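Local coordinates for protein cleavage stimulation factor 77 (Encephalitozoon cuniculi, PDB 2UY1) that probably binds mRNA as a nuclear, all-helical repeat protein related to suppressor of forked, and forms a two-chain assembly, at residues Y211-F217 with M242-L248; I290-N294 with I323-F327; W387-I391 with L406-K410. One frame throughout, in Å; residues are numbered along the deposited sequence.

Interaction 1: Y211-F217 with M242-L248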
ATOM      1  N   TYR B 211     -16.078 -12.352  30.316  1.00 34.74           N
ATOM      2  CA  TYR B 211     -15.614 -13.098  29.155  1.00 35.08           C
ATOM      3  C   TYR B 211     -14.507 -12.394  28.335  1.00 33.65           C
ATOM      4  O   TYR B 211     -13.806 -13.035  27.559  1.00 34.04           O
ATOM      5  CB  TYR B 211     -16.833 -13.423  28.274  1.00 36.86           C
ATOM      6  CG  TYR B 211     -17.566 -12.198  27.689  1.00 39.27           C
ATOM      7  CD1 TYR B 211     -17.166 -11.636  26.472  1.00 39.80           C
ATOM      8  CD2 TYR B 211     -18.659 -11.621  28.357  1.00 39.88           C
ATOM      9  CE1 TYR B 211     -17.838 -10.518  25.931  1.00 42.33           C
ATOM     10  CE2 TYR B 211     -19.334 -10.524  27.836  1.00 39.44           C
ATOM     11  CZ  TYR B 211     -18.918  -9.976  26.622  1.00 42.01           C
ATOM     12  OH  TYR B 211     -19.597  -8.879  26.093  1.00 44.00           O
ATOM     13  N   ALA B 212     -14.328 -11.088  28.531  1.00 32.00           N
ATOM     14  CA  ALA B 212     -13.480 -10.285  27.652  1.00 30.29           C
ATOM     15  C   ALA B 212     -12.107 -10.049  28.302  1.00 29.97           C
ATOM     16  O   ALA B 212     -11.990  -9.411  29.342  1.00 28.87           O
ATOM     17  CB  ALA B 212     -14.141  -8.980  27.365  1.00 30.52           C
ATOM     18  N   GLU B 213     -11.064 -10.550  27.682  1.00 28.78           N
ATOM     19  CA  GLU B 213      -9.736 -10.530  28.311  1.00 29.29           C
ATOM     20  C   GLU B 213      -9.181  -9.120  28.579  1.00 28.15           C
ATOM     21  O   GLU B 213      -8.356  -8.926  29.475  1.00 27.59           O
ATOM     22  CB  GLU B 213      -8.773 -11.487  27.592  1.00 29.30           C
ATOM     23  CG  GLU B 213      -7.996 -11.004  26.408  1.00 30.57           C
ATOM     24  CD  GLU B 213      -7.403 -12.217  25.637  1.00 32.79           C
ATOM     25  OE1 GLU B 213      -6.793 -13.163  26.238  1.00 38.51           O
ATOM     26  OE2 GLU B 213      -7.555 -12.238  24.409  1.00 36.45           O
ATOM     27  N   GLU B 214      -9.724  -8.139  27.865  1.00 26.40           N
ATOM     28  CA  GLU B 214      -9.293  -6.726  27.996  1.00 26.53           C
ATOM     29  C   GLU B 214      -9.539  -6.198  29.384  1.00 24.93           C
ATOM     30  O   GLU B 214      -8.738  -5.494  29.917  1.00 24.36           O
ATOM     31  CB  GLU B 214     -10.051  -5.822  27.028  1.00 26.44           C
ATOM     32  CG  GLU B 214      -9.724  -6.082  25.618  1.00 29.95           C
ATOM     33  CD  GLU B 214     -10.799  -6.853  24.856  1.00 35.13           C
ATOM     34  OE1 GLU B 214     -11.256  -7.934  25.316  1.00 30.22           O
ATOM     35  OE2 GLU B 214     -11.131  -6.372  23.736  1.00 37.63           O
ATOM     36  N   VAL B 215     -10.679  -6.558  29.963  1.00 24.89           N
ATOM     37  CA  VAL B 215     -11.051  -6.063  31.286  1.00 24.34           C
ATOM     38  C   VAL B 215     -10.005  -6.438  32.332  1.00 24.51           C
ATOM     39  O   VAL B 215      -9.673  -5.638  33.208  1.00 25.77           O
ATOM     40  CB  VAL B 215     -12.422  -6.609  31.727  1.00 24.24           C
ATOM     41  CG1 VAL B 215     -13.532  -5.998  30.886  1.00 21.45           C
ATOM     42  CG2 VAL B 215     -12.444  -8.128  31.630  1.00 26.04           C
ATOM     43  N   TYR B 216      -9.491  -7.658  32.232  1.00 23.77           N
ATOM     44  CA  TYR B 216      -8.523  -8.185  33.200  1.00 23.59           C
ATOM     45  C   TYR B 216      -7.212  -7.461  33.019  1.00 22.77           C
ATOM     46  O   TYR B 216      -6.546  -7.153  34.003  1.00 24.37           O
ATOM     47  CB  TYR B 216      -8.354  -9.709  33.029  1.00 23.19           C
ATOM     48  CG  TYR B 216      -9.646 -10.444  33.245  1.00 24.62           C
ATOM     49  CD1 TYR B 216     -10.009 -10.908  34.521  1.00 27.88           C
ATOM     50  CD2 TYR B 216     -10.567 -10.612  32.190  1.00 27.50           C
ATOM     51  CE1 TYR B 216     -11.264 -11.554  34.745  1.00 24.36           C
ATOM     52  CE2 TYR B 216     -11.798 -11.244  32.404  1.00 24.40           C
ATOM     53  CZ  TYR B 216     -12.127 -11.705  33.672  1.00 24.98           C
ATOM     54  OH  TYR B 216     -13.324 -12.364  33.874  1.00 23.38           O
ATOM     55  N   PHE B 217      -6.824  -7.202  31.773  1.00 22.34           N
ATOM     56  CA  PHE B 217      -5.611  -6.394  31.514  1.00 22.10           C
ATOM     57  C   PHE B 217      -5.777  -4.949  32.061  1.00 21.62           C
ATOM     58  O   PHE B 217      -4.819  -4.400  32.586  1.00 20.12           O
ATOM     59  CB  PHE B 217      -5.239  -6.394  30.016  1.00 23.21           C
ATOM     60  CG  PHE B 217      -4.186  -5.322  29.623  1.00 22.50           C
ATOM     61  CD1 PHE B 217      -2.842  -5.643  29.580  1.00 20.26           C
ATOM     62  CD2 PHE B 217      -4.581  -3.982  29.326  1.00 24.92           C
ATOM     63  CE1 PHE B 217      -1.872  -4.668  29.193  1.00 23.06           C
ATOM     64  CE2 PHE B 217      -3.647  -2.981  28.994  1.00 23.26           C
ATOM     65  CZ  PHE B 217      -2.272  -3.313  28.950  1.00 24.33           C
ATOM     66  N   MET B 242     -11.361 -17.521  32.824  1.00 39.38           N
ATOM     67  CA  MET B 242     -12.727 -17.082  32.509  1.00 40.81           C
ATOM     68  C   MET B 242     -12.945 -16.589  31.084  1.00 41.29           C
ATOM     69  O   MET B 242     -14.085 -16.550  30.616  1.00 42.00           O
ATOM     70  CB  MET B 242     -13.238 -16.012  33.487  1.00 40.82           C
ATOM     71  CG  MET B 242     -13.400 -16.446  34.923  1.00 43.26           C
ATOM     72  SD  MET B 242     -14.771 -17.596  35.269  1.00 47.35           S
ATOM     73  CE  MET B 242     -16.180 -16.701  34.557  1.00 40.93           C
ATOM     74  N   SER B 243     -11.872 -16.178  30.418  1.00 41.31           N
ATOM     75  CA  SER B 243     -11.944 -15.708  29.048  1.00 40.64           C
ATOM     76  C   SER B 243     -11.120 -16.689  28.243  1.00 40.09           C
ATOM     77  O   SER B 243     -10.512 -17.587  28.821  1.00 40.07           O
ATOM     78  CB  SER B 243     -11.333 -14.317  28.921  1.00 40.75           C
ATOM     79  OG  SER B 243     -11.680 -13.510  30.029  1.00 42.59           O
ATOM     80  N   ASP B 244     -11.027 -16.450  26.934  1.00 39.95           N
ATOM     81  CA  ASP B 244     -10.613 -17.472  25.997  1.00 39.62           C
ATOM     82  C   ASP B 244      -9.230 -17.350  25.268  1.00 39.45           C
ATOM     83  O   ASP B 244      -8.524 -18.353  25.118  1.00 41.95           O
ATOM     84  CB  ASP B 244     -11.752 -17.651  24.986  1.00 39.50           C
ATOM     85  CG  ASP B 244     -12.176 -19.096  24.854  1.00 41.36           C
ATOM     86  OD1 ASP B 244     -12.360 -19.745  25.929  1.00 37.94           O
ATOM     87  OD2 ASP B 244     -12.310 -19.569  23.685  1.00 42.55           O
ATOM     88  N   GLY B 245      -8.864 -16.165  24.796  1.00 38.89           N
ATOM     89  CA  GLY B 245      -7.648 -15.979  23.945  1.00 37.47           C
ATOM     90  C   GLY B 245      -6.241 -16.280  24.498  1.00 35.88           C
ATOM     91  O   GLY B 245      -6.052 -16.513  25.706  1.00 37.20           O
ATOM     92  N   MET B 246      -5.259 -16.300  23.589  1.00 32.98           N
ATOM     93  CA  MET B 246      -3.827 -16.316  23.910  1.00 29.69           C
ATOM     94  C   MET B 246      -3.278 -15.035  24.607  1.00 27.10           C
ATOM     95  O   MET B 246      -2.345 -15.133  25.368  1.00 24.21           O
ATOM     96  CB  MET B 246      -3.056 -16.593  22.612  1.00 30.51           C
ATOM     97  CG  MET B 246      -1.521 -16.557  22.648  1.00 30.79           C
ATOM     98  SD  MET B 246      -0.916 -17.541  21.276  1.00 32.87           S
ATOM     99  CE  MET B 246      -1.381 -19.159  21.910  1.00 30.24           C
ATOM    100  N   PHE B 247      -3.829 -13.846  24.321  1.00 25.69           N
ATOM    101  CA  PHE B 247      -3.300 -12.562  24.889  1.00 24.81           C
ATOM    102  C   PHE B 247      -2.934 -12.613  26.402  1.00 24.39           C
ATOM    103  O   PHE B 247      -1.807 -12.261  26.803  1.00 22.99           O
ATOM    104  CB  PHE B 247      -4.268 -11.365  24.627  1.00 22.13           C
ATOM    105  CG  PHE B 247      -3.797 -10.070  25.226  1.00 23.29           C
ATOM    106  CD1 PHE B 247      -3.035  -9.152  24.452  1.00 20.38           C
ATOM    107  CD2 PHE B 247      -4.053  -9.758  26.563  1.00 18.39           C
ATOM    108  CE1 PHE B 247      -2.590  -7.968  25.014  1.00 20.62           C
ATOM    109  CE2 PHE B 247      -3.589  -8.584  27.136  1.00 13.73           C
ATOM    110  CZ  PHE B 247      -2.842  -7.676  26.363  1.00 20.18           C
ATOM    111  N   LEU B 248      -3.913 -12.984  27.232  1.00 24.51           N
ATOM    112  CA  LEU B 248      -3.741 -12.906  28.688  1.00 25.26           C
ATOM    113  C   LEU B 248      -2.700 -13.863  29.195  1.00 24.99           C
ATOM    114  O   LEU B 248      -2.083 -13.584  30.204  1.00 25.71           O
ATOM    115  CB  LEU B 248      -5.081 -13.128  29.455  1.00 25.08           C
ATOM    116  CG  LEU B 248      -5.997 -11.951  29.745  1.00 24.43           C
ATOM    117  CD1 LEU B 248      -7.122 -12.433  30.654  1.00 29.73           C
ATOM    118  CD2 LEU B 248      -5.322 -10.790  30.419  1.00 22.40           C
TER
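The backbones of 211-217 and 242-248 draw closest where Tyr211 CA lies 4.5 Å from Ser243 CA, as the turn leading into helix 213-225 passes the turn between helices 229-242 and 247-255. This is a joint in an all-helical repeat solenoid of the HAT (half-a-TPR) type, as expected for the suppressor of forked family. Glu213, in the first turn of its helix, is the central side chain. Its CG sits between the backbone N and the carbonyl carbon (chi1 87°), and the chain then runs extended toward the start of helix 247-255. There OE1 of Glu213 accepts the backbone N-H of Leu248, with N at 3.1 Å and an N-H...O angle of 155°. The donor comes from above the carboxylate plane, 54° out of it. A negative group beside the amino-terminal turn of a helix would be expected to interact favourably with the helix dipole. The aliphatic part of Glu213 is used as well: its CB lies 3.5 Å from Leu248 CG, the two side chains running past each other in opposite directions.

Apolar contacts extend along both flanks. On one, Phe247 directs its edge to the face of Phe217 in an offset edge-to-face pair with centroids 5.7 Å apart, and Tyr439, Phe442 and Phe446 of helix 434-446 enlarge the aromatic group. On the other, Leu248 CD1 packs 3.8 Å from Tyr216 CB, the side chains crossing at about a right angle. The Tyr216 hydroxyl is hydrogen-bonded to the backbone oxygen of Phe210, which fixes the far end of the ring beside Met242 and Ser243. There Tyr216 CE2 comes within 3.3 Å of Ser243 OG, while Met242 CB lies 3.7 Å from Tyr216 OH.

Interaction 2: I290-N294 with I323-F327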
ATOM      1  N   ILE B 290       7.967 -17.533  19.392  1.00 22.80           N
ATOM      2  CA  ILE B 290       8.444 -16.190  19.290  1.00 22.17           C
ATOM      3  C   ILE B 290       8.332 -15.482  20.671  1.00 21.64           C
ATOM      4  O   ILE B 290       9.287 -14.885  21.145  1.00 21.77           O
ATOM      5  CB  ILE B 290       7.664 -15.444  18.128  1.00 21.33           C
ATOM      6  CG1 ILE B 290       8.314 -15.779  16.787  1.00 21.54           C
ATOM      7  CG2 ILE B 290       7.581 -13.898  18.419  1.00 21.54           C
ATOM      8  CD1 ILE B 290       7.371 -15.487  15.573  1.00 23.72           C
ATOM      9  N   ASN B 291       7.173 -15.593  21.317  1.00 21.56           N
ATOM     10  CA  ASN B 291       6.937 -14.921  22.582  1.00 21.60           C
ATOM     11  C   ASN B 291       7.705 -15.485  23.774  1.00 21.75           C
ATOM     12  O   ASN B 291       8.112 -14.742  24.686  1.00 20.51           O
ATOM     13  CB  ASN B 291       5.438 -14.696  22.819  1.00 22.20           C
ATOM     14  CG  ASN B 291       4.937 -13.382  22.089  1.00 20.97           C
ATOM     15  OD1 ASN B 291       5.309 -12.279  22.458  1.00 22.87           O
ATOM     16  ND2 ASN B 291       4.169 -13.547  21.048  1.00 19.48           N
ATOM     17  N   HIS B 292       8.027 -16.768  23.647  1.00 21.70           N
ATOM     18  CA  HIS B 292       8.798 -17.522  24.609  1.00 23.03           C
ATOM     19  C   HIS B 292      10.218 -17.111  24.434  1.00 22.56           C
ATOM     20  O   HIS B 292      10.856 -16.743  25.412  1.00 24.34           O
ATOM     21  CB  HIS B 292       8.597 -19.036  24.382  1.00 23.60           C
ATOM     22  CG  HIS B 292       9.301 -19.916  25.379  1.00 24.63           C
ATOM     23  ND1 HIS B 292       9.497 -21.255  25.382  1.00 25.52           N
ATOM     24  CD2 HIS B 292       9.840 -19.443  26.559  1.00 24.65           C
ATOM     25  CE1 HIS B 292      10.153 -21.566  26.554  1.00 27.79           C
ATOM     26  NE2 HIS B 292      10.352 -20.457  27.243  1.00 28.71           N
ATOM     27  N   LEU B 293      10.707 -17.053  23.186  1.00 23.67           N
ATOM     28  CA  LEU B 293      12.050 -16.506  22.921  1.00 23.84           C
ATOM     29  C   LEU B 293      12.232 -15.109  23.475  1.00 23.88           C
ATOM     30  O   LEU B 293      13.308 -14.805  24.024  1.00 24.85           O
ATOM     31  CB  LEU B 293      12.427 -16.508  21.401  1.00 23.16           C
ATOM     32  CG  LEU B 293      12.746 -17.880  20.782  1.00 24.24           C
ATOM     33  CD1 LEU B 293      12.679 -17.777  19.257  1.00 19.85           C
ATOM     34  CD2 LEU B 293      14.090 -18.402  21.199  1.00 19.55           C
ATOM     35  N   ASN B 294      11.207 -14.249  23.295  1.00 24.74           N
ATOM     36  CA  ASN B 294      11.227 -12.858  23.792  1.00 24.74           C
ATOM     37  C   ASN B 294      11.357 -12.793  25.284  1.00 25.29           C
ATOM     38  O   ASN B 294      12.126 -11.957  25.824  1.00 25.29           O
ATOM     39  CB  ASN B 294       9.952 -12.065  23.439  1.00 25.42           C
ATOM     40  CG  ASN B 294       9.964 -10.640  24.021  1.00 24.10           C
ATOM     41  OD1 ASN B 294      10.778  -9.811  23.640  1.00 26.60           O
ATOM     42  ND2 ASN B 294       9.061 -10.362  24.935  1.00 26.85           N
ATOM     43  N   ILE B 323      12.626 -15.583  10.857  1.00 18.82           N
ATOM     44  CA  ILE B 323      12.665 -14.163  10.525  1.00 17.69           C
ATOM     45  C   ILE B 323      12.738 -13.326  11.799  1.00 17.66           C
ATOM     46  O   ILE B 323      13.494 -12.365  11.885  1.00 14.80           O
ATOM     47  CB  ILE B 323      11.392 -13.732   9.738  1.00 16.99           C
ATOM     48  CG1 ILE B 323      11.177 -14.550   8.451  1.00 17.58           C
ATOM     49  CG2 ILE B 323      11.338 -12.206   9.509  1.00 17.68           C
ATOM     50  CD1 ILE B 323       9.805 -14.212   7.744  1.00 18.36           C
ATOM     51  N   TYR B 324      11.935 -13.686  12.807  1.00 19.09           N
ATOM     52  CA  TYR B 324      12.058 -13.012  14.096  1.00 19.51           C
ATOM     53  C   TYR B 324      13.454 -13.136  14.714  1.00 20.49           C
ATOM     54  O   TYR B 324      14.004 -12.148  15.211  1.00 20.99           O
ATOM     55  CB  TYR B 324      10.995 -13.546  15.028  1.00 20.21           C
ATOM     56  CG  TYR B 324      11.257 -13.232  16.451  1.00 19.48           C
ATOM     57  CD1 TYR B 324      10.880 -11.997  17.010  1.00 15.00           C
ATOM     58  CD2 TYR B 324      11.906 -14.173  17.255  1.00 22.04           C
ATOM     59  CE1 TYR B 324      11.169 -11.742  18.323  1.00 20.67           C
ATOM     60  CE2 TYR B 324      12.195 -13.929  18.554  1.00 19.01           C
ATOM     61  CZ  TYR B 324      11.821 -12.741  19.097  1.00 22.30           C
ATOM     62  OH  TYR B 324      12.119 -12.546  20.427  1.00 21.02           O
ATOM     63  N   CYS B 325      14.040 -14.335  14.709  1.00 21.38           N
ATOM     64  CA  CYS B 325      15.402 -14.529  15.308  1.00 22.03           C
ATOM     65  C   CYS B 325      16.476 -13.798  14.557  1.00 20.53           C
ATOM     66  O   CYS B 325      17.499 -13.407  15.156  1.00 20.90           O
ATOM     67  CB  CYS B 325      15.822 -16.007  15.356  1.00 21.56           C
ATOM     68  SG  CYS B 325      14.898 -16.930  16.623  1.00 31.39           S
ATOM     69  N   ALA B 326      16.321 -13.719  13.231  1.00 18.70           N
ATOM     70  CA  ALA B 326      17.316 -12.999  12.403  1.00 19.15           C
ATOM     71  C   ALA B 326      17.296 -11.492  12.732  1.00 18.78           C
ATOM     72  O   ALA B 326      18.357 -10.800  12.853  1.00 19.84           O
ATOM     73  CB  ALA B 326      17.065 -13.258  10.932  1.00 17.70           C
ATOM     74  N   PHE B 327      16.080 -10.989  12.926  1.00 17.78           N
ATOM     75  CA  PHE B 327      15.899  -9.595  13.293  1.00 17.75           C
ATOM     76  C   PHE B 327      16.402  -9.325  14.717  1.00 16.26           C
ATOM     77  O   PHE B 327      16.933  -8.308  14.986  1.00 14.25           O
ATOM     78  CB  PHE B 327      14.444  -9.190  13.268  1.00 17.58           C
ATOM     79  CG  PHE B 327      13.812  -9.027  11.891  1.00 17.77           C
ATOM     80  CD1 PHE B 327      14.553  -8.897  10.715  1.00 18.88           C
ATOM     81  CD2 PHE B 327      12.411  -8.877  11.826  1.00 19.36           C
ATOM     82  CE1 PHE B 327      13.918  -8.686   9.486  1.00 16.89           C
ATOM     83  CE2 PHE B 327      11.758  -8.674  10.578  1.00 19.34           C
ATOM     84  CZ  PHE B 327      12.510  -8.616   9.410  1.00 17.13           C
TER
HETATM   85  O   HOH W   1      11.789  -9.689  21.251  1.00 28.35           O
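Tyr324 turns its CG anti to the backbone N (chi1 164°), which carries the ring from helix 319-333 across to Ile290 and Leu293. Ile290 likewise has CG2 anti to its N, and that methyl is set over the middle of the phenol ring. The result is a CH-pi contact, with Ile290 CG2 4.1 Å from the Tyr324 ring centroid and 12° off the ring normal. The other branch of the isoleucine follows the root of the ring, Ile290 CG1 standing 3.9 Å from Tyr324 CG. Leu293 arrives obliquely farther out, with its CB 3.8 Å from Tyr324 CE2. Its CD1 methyl reaches past the ring to Cys325, 3.5 Å from SG, and so extends the apolar contact to a second residue of the facing helix.

The outer end of the tyrosine is polar and is served by water. Tyr324 OH donates to a water at 3.0 Å that lies near the ring plane, and this water in turn donates to Asn294 OD1 at 2.6 Å. The bridge gives the hydroxyl a partner within a buried contact. Asn294 OD1 also accepts from Lys298 NZ, a turn farther along helix 282-300, so two donors grip the amide oxygen.

The two segments run nearly parallel, 25° between their directions, with axes 11.0 Å apart: they belong to alternate helices of the repeat solenoid. The intervening helix 302-311 closes one side, where Phe305 touches both Leu293 and Cys325 and Phe309 touches Cys325. Phe448 and Leu451, from a loop near the carboxyl end of the modelled chain, cover Ile290, and an aromatic side chain of another protein chain packs on Asn294.

Interaction 3: W387-I391 with L406-K410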
ATOM      1  N   TRP B 387      10.772  -7.495  -7.048  1.00 15.38           N
ATOM      2  CA  TRP B 387      11.090  -6.825  -8.348  1.00 16.40           C
ATOM      3  C   TRP B 387      11.142  -5.291  -8.279  1.00 15.09           C
ATOM      4  O   TRP B 387      12.167  -4.666  -8.638  1.00 16.59           O
ATOM      5  CB  TRP B 387      10.104  -7.277  -9.447  1.00 16.56           C
ATOM      6  CG  TRP B 387      10.447  -8.598 -10.146  1.00 16.36           C
ATOM      7  CD1 TRP B 387       9.703  -9.755 -10.137  1.00 15.29           C
ATOM      8  CD2 TRP B 387      11.599  -8.862 -10.936  1.00 16.96           C
ATOM      9  NE1 TRP B 387      10.328 -10.718 -10.898  1.00 18.61           N
ATOM     10  CE2 TRP B 387      11.499 -10.189 -11.394  1.00 19.06           C
ATOM     11  CE3 TRP B 387      12.704  -8.078 -11.350  1.00 17.85           C
ATOM     12  CZ2 TRP B 387      12.461 -10.752 -12.220  1.00 18.13           C
ATOM     13  CZ3 TRP B 387      13.654  -8.662 -12.131  1.00 17.59           C
ATOM     14  CH2 TRP B 387      13.548  -9.993 -12.529  1.00 16.90           C
ATOM     15  N   ASP B 388      10.074  -4.661  -7.838  1.00 14.46           N
ATOM     16  CA  ASP B 388      10.048  -3.200  -7.719  1.00 14.80           C
ATOM     17  C   ASP B 388      11.072  -2.575  -6.748  1.00 14.67           C
ATOM     18  O   ASP B 388      11.610  -1.472  -7.041  1.00 16.27           O
ATOM     19  CB  ASP B 388       8.699  -2.698  -7.327  1.00 13.35           C
ATOM     20  CG  ASP B 388       7.634  -3.067  -8.327  1.00 16.46           C
ATOM     21  OD1 ASP B 388       7.978  -3.444  -9.455  1.00 22.87           O
ATOM     22  OD2 ASP B 388       6.456  -2.923  -7.989  1.00 14.72           O
ATOM     23  N   SER B 389      11.366  -3.231  -5.631  1.00 15.19           N
ATOM     24  CA  SER B 389      12.458  -2.741  -4.719  1.00 14.65           C
ATOM     25  C   SER B 389      13.813  -2.824  -5.353  1.00 14.63           C
ATOM     26  O   SER B 389      14.612  -1.858  -5.268  1.00 14.93           O
ATOM     27  CB  SER B 389      12.438  -3.507  -3.382  1.00 16.23           C
ATOM     28  OG  SER B 389      11.108  -3.463  -2.867  1.00 14.44           O
ATOM     29  N   MET B 390      14.090  -3.930  -6.039  1.00 13.43           N
ATOM     30  CA  MET B 390      15.371  -4.092  -6.732  1.00 13.20           C
ATOM     31  C   MET B 390      15.513  -3.120  -7.915  1.00 13.40           C
ATOM     32  O   MET B 390      16.566  -2.566  -8.147  1.00 11.00           O
ATOM     33  CB  MET B 390      15.560  -5.580  -7.160  1.00 13.98           C
ATOM     34  CG  MET B 390      16.894  -5.953  -7.779  1.00 16.45           C
ATOM     35  SD  MET B 390      18.236  -5.900  -6.524  1.00 21.07           S
ATOM     36  CE  MET B 390      18.749  -4.256  -6.679  1.00 14.74           C
ATOM     37  N   ILE B 391      14.456  -2.925  -8.694  1.00 12.79           N
ATOM     38  CA  ILE B 391      14.468  -1.941  -9.809  1.00 12.10           C
ATOM     39  C   ILE B 391      14.695  -0.524  -9.267  1.00 10.93           C
ATOM     40  O   ILE B 391      15.433   0.275  -9.873  1.00 10.49           O
ATOM     41  CB  ILE B 391      13.101  -2.027 -10.665  1.00 12.11           C
ATOM     42  CG1 ILE B 391      13.103  -3.309 -11.544  1.00 12.08           C
ATOM     43  CG2 ILE B 391      12.877  -0.694 -11.536  1.00 13.84           C
ATOM     44  CD1 ILE B 391      11.674  -3.840 -12.015  1.00 13.49           C
ATOM     45  N   LEU B 406      16.827  -5.383 -15.613  1.00 12.55           N
ATOM     46  CA  LEU B 406      15.824  -5.743 -14.594  1.00 11.60           C
ATOM     47  C   LEU B 406      14.355  -5.387 -14.960  1.00 10.45           C
ATOM     48  O   LEU B 406      13.450  -6.141 -14.608  1.00 12.24           O
ATOM     49  CB  LEU B 406      16.137  -5.057 -13.269  1.00 10.93           C
ATOM     50  CG  LEU B 406      17.440  -5.443 -12.590  1.00 10.12           C
ATOM     51  CD1 LEU B 406      17.691  -4.493 -11.418  1.00  9.51           C
ATOM     52  CD2 LEU B 406      17.327  -6.901 -12.106  1.00 16.02           C
ATOM     53  N   VAL B 407      14.115  -4.225 -15.543  1.00 10.91           N
ATOM     54  CA  VAL B 407      12.834  -3.919 -16.206  1.00 13.77           C
ATOM     55  C   VAL B 407      12.465  -4.953 -17.307  1.00 14.96           C
ATOM     56  O   VAL B 407      11.378  -5.497 -17.296  1.00 15.60           O
ATOM     57  CB  VAL B 407      12.792  -2.481 -16.794  1.00 13.27           C
ATOM     58  CG1 VAL B 407      11.423  -2.269 -17.513  1.00 12.86           C
ATOM     59  CG2 VAL B 407      13.027  -1.420 -15.670  1.00  9.65           C
ATOM     60  N   ASP B 408      13.377  -5.266 -18.219  1.00 16.52           N
ATOM     61  CA  ASP B 408      13.078  -6.291 -19.259  1.00 18.73           C
ATOM     62  C   ASP B 408      12.666  -7.557 -18.552  1.00 18.83           C
ATOM     63  O   ASP B 408      11.647  -8.206 -18.908  1.00 20.87           O
ATOM     64  CB  ASP B 408      14.288  -6.701 -20.102  1.00 18.35           C
ATOM     65  CG  ASP B 408      14.706  -5.681 -21.121  1.00 24.00           C
ATOM     66  OD1 ASP B 408      13.858  -4.862 -21.510  1.00 26.42           O
ATOM     67  OD2 ASP B 408      15.915  -5.710 -21.518  1.00 27.76           O
ATOM     68  N   GLN B 409      13.500  -7.972 -17.608  1.00 16.72           N
ATOM     69  CA  GLN B 409      13.232  -9.189 -16.785  1.00 16.16           C
ATOM     70  C   GLN B 409      11.903  -9.233 -16.015  1.00 15.56           C
ATOM     71  O   GLN B 409      11.253 -10.249 -16.004  1.00 14.72           O
ATOM     72  CB  GLN B 409      14.396  -9.484 -15.822  1.00 16.77           C
ATOM     73  CG  GLN B 409      15.659 -10.157 -16.441  1.00 18.24           C
ATOM     74  CD  GLN B 409      16.906  -9.933 -15.533  1.00 20.40           C
ATOM     75  OE1 GLN B 409      16.810 -10.087 -14.341  1.00 27.99           O
ATOM     76  NE2 GLN B 409      18.052  -9.553 -16.115  1.00 28.57           N
ATOM     77  N   LYS B 410      11.524  -8.148 -15.335  1.00 13.87           N
ATOM     78  CA  LYS B 410      10.205  -8.067 -14.746  1.00 14.30           C
ATOM     79  C   LYS B 410       9.075  -8.220 -15.814  1.00 13.27           C
ATOM     80  O   LYS B 410       8.114  -8.912 -15.562  1.00 11.22           O
ATOM     81  CB  LYS B 410      10.027  -6.746 -13.907  1.00 12.34           C
ATOM     82  CG  LYS B 410       8.943  -6.864 -12.904  1.00 15.04           C
ATOM     83  CD  LYS B 410       8.308  -5.564 -12.445  1.00 18.81           C
ATOM     84  CE  LYS B 410       7.081  -5.998 -11.582  1.00 15.14           C
ATOM     85  NZ  LYS B 410       6.253  -4.852 -11.188  1.00 16.96           N
TER
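Trp387 and Lys410 form the innermost layer of this contact, the lysine chain lying over one face of the indole and running past it in the opposite direction. Lys410 CG makes a CH-pi contact, 4.0 Å from the centroid of the five-membered ring. With its CG anti to the backbone N (chi1 -158°) and the rest of the chain extended, Lys410 carries its amine beyond the indole to Asp388. The resulting salt bridge is short, Lys410 NZ to Asp388 OD1 at 2.8 Å, and the ammonium meets the oxygen on its syn side, 18° out of the carboxylate plane. At the far end of the indole, Trp387 CH2 touches Gln409 CB at 3.4 Å; the glutamine crosses the ring at about a right angle, with OE1 near the plane of its edge.

Leucine and isoleucine fill the adjoining layer. Ile391 CG1 lies 3.9 Å from Leu406 CB, while Ile391 CD1 turns to the lysine chain and sits 3.8 Å from Lys410 CD. Leu406 spreads its two methyls, CD1 to Met390 CG at 4.0 Å and CD2 to Trp387 CZ3 at 4.1 Å.

These layers lie between consecutive antiparallel helices, 384-397 and 400-415, whose segments are inclined at 167°, a helical hairpin. Phe377 of the preceding helix 370-379 meets Trp387 edge-to-face and also touches Met390 and Leu406, while Ile419 packs against both Trp387 and Lys410. Lys410 NZ has a second partner, a polar side chain of another protein chain, and Asp408 forms a salt bridge to a basic side chain there. One lysine thus serves two purposes: its methylenes belong to the hydrophobic interior, and its charge, probably stabilised by Asp388, is delivered to the subunit boundary.

Following one another along the chain, the three contacts join different helices of one solenoid. Interaction 1, nearest the chain's centre, is partly buried and joins turns and the ends of helices; interactions 2 and 3 are buried helix-to-helix contacts, between parallel, non-consecutive helices in 290-294 with 323-327 and within an antiparallel hairpin in 387-391 with 406-410. Acidic residues act differently: a backbone N-H is the partner in interaction 1, an ammonium in interaction 3, whereas interaction 2 relies on water. The C-terminal part of the modelled chain covers the first two, whose centres lie 24 Å apart. Another protein chain borders the second and third but does not touch the first.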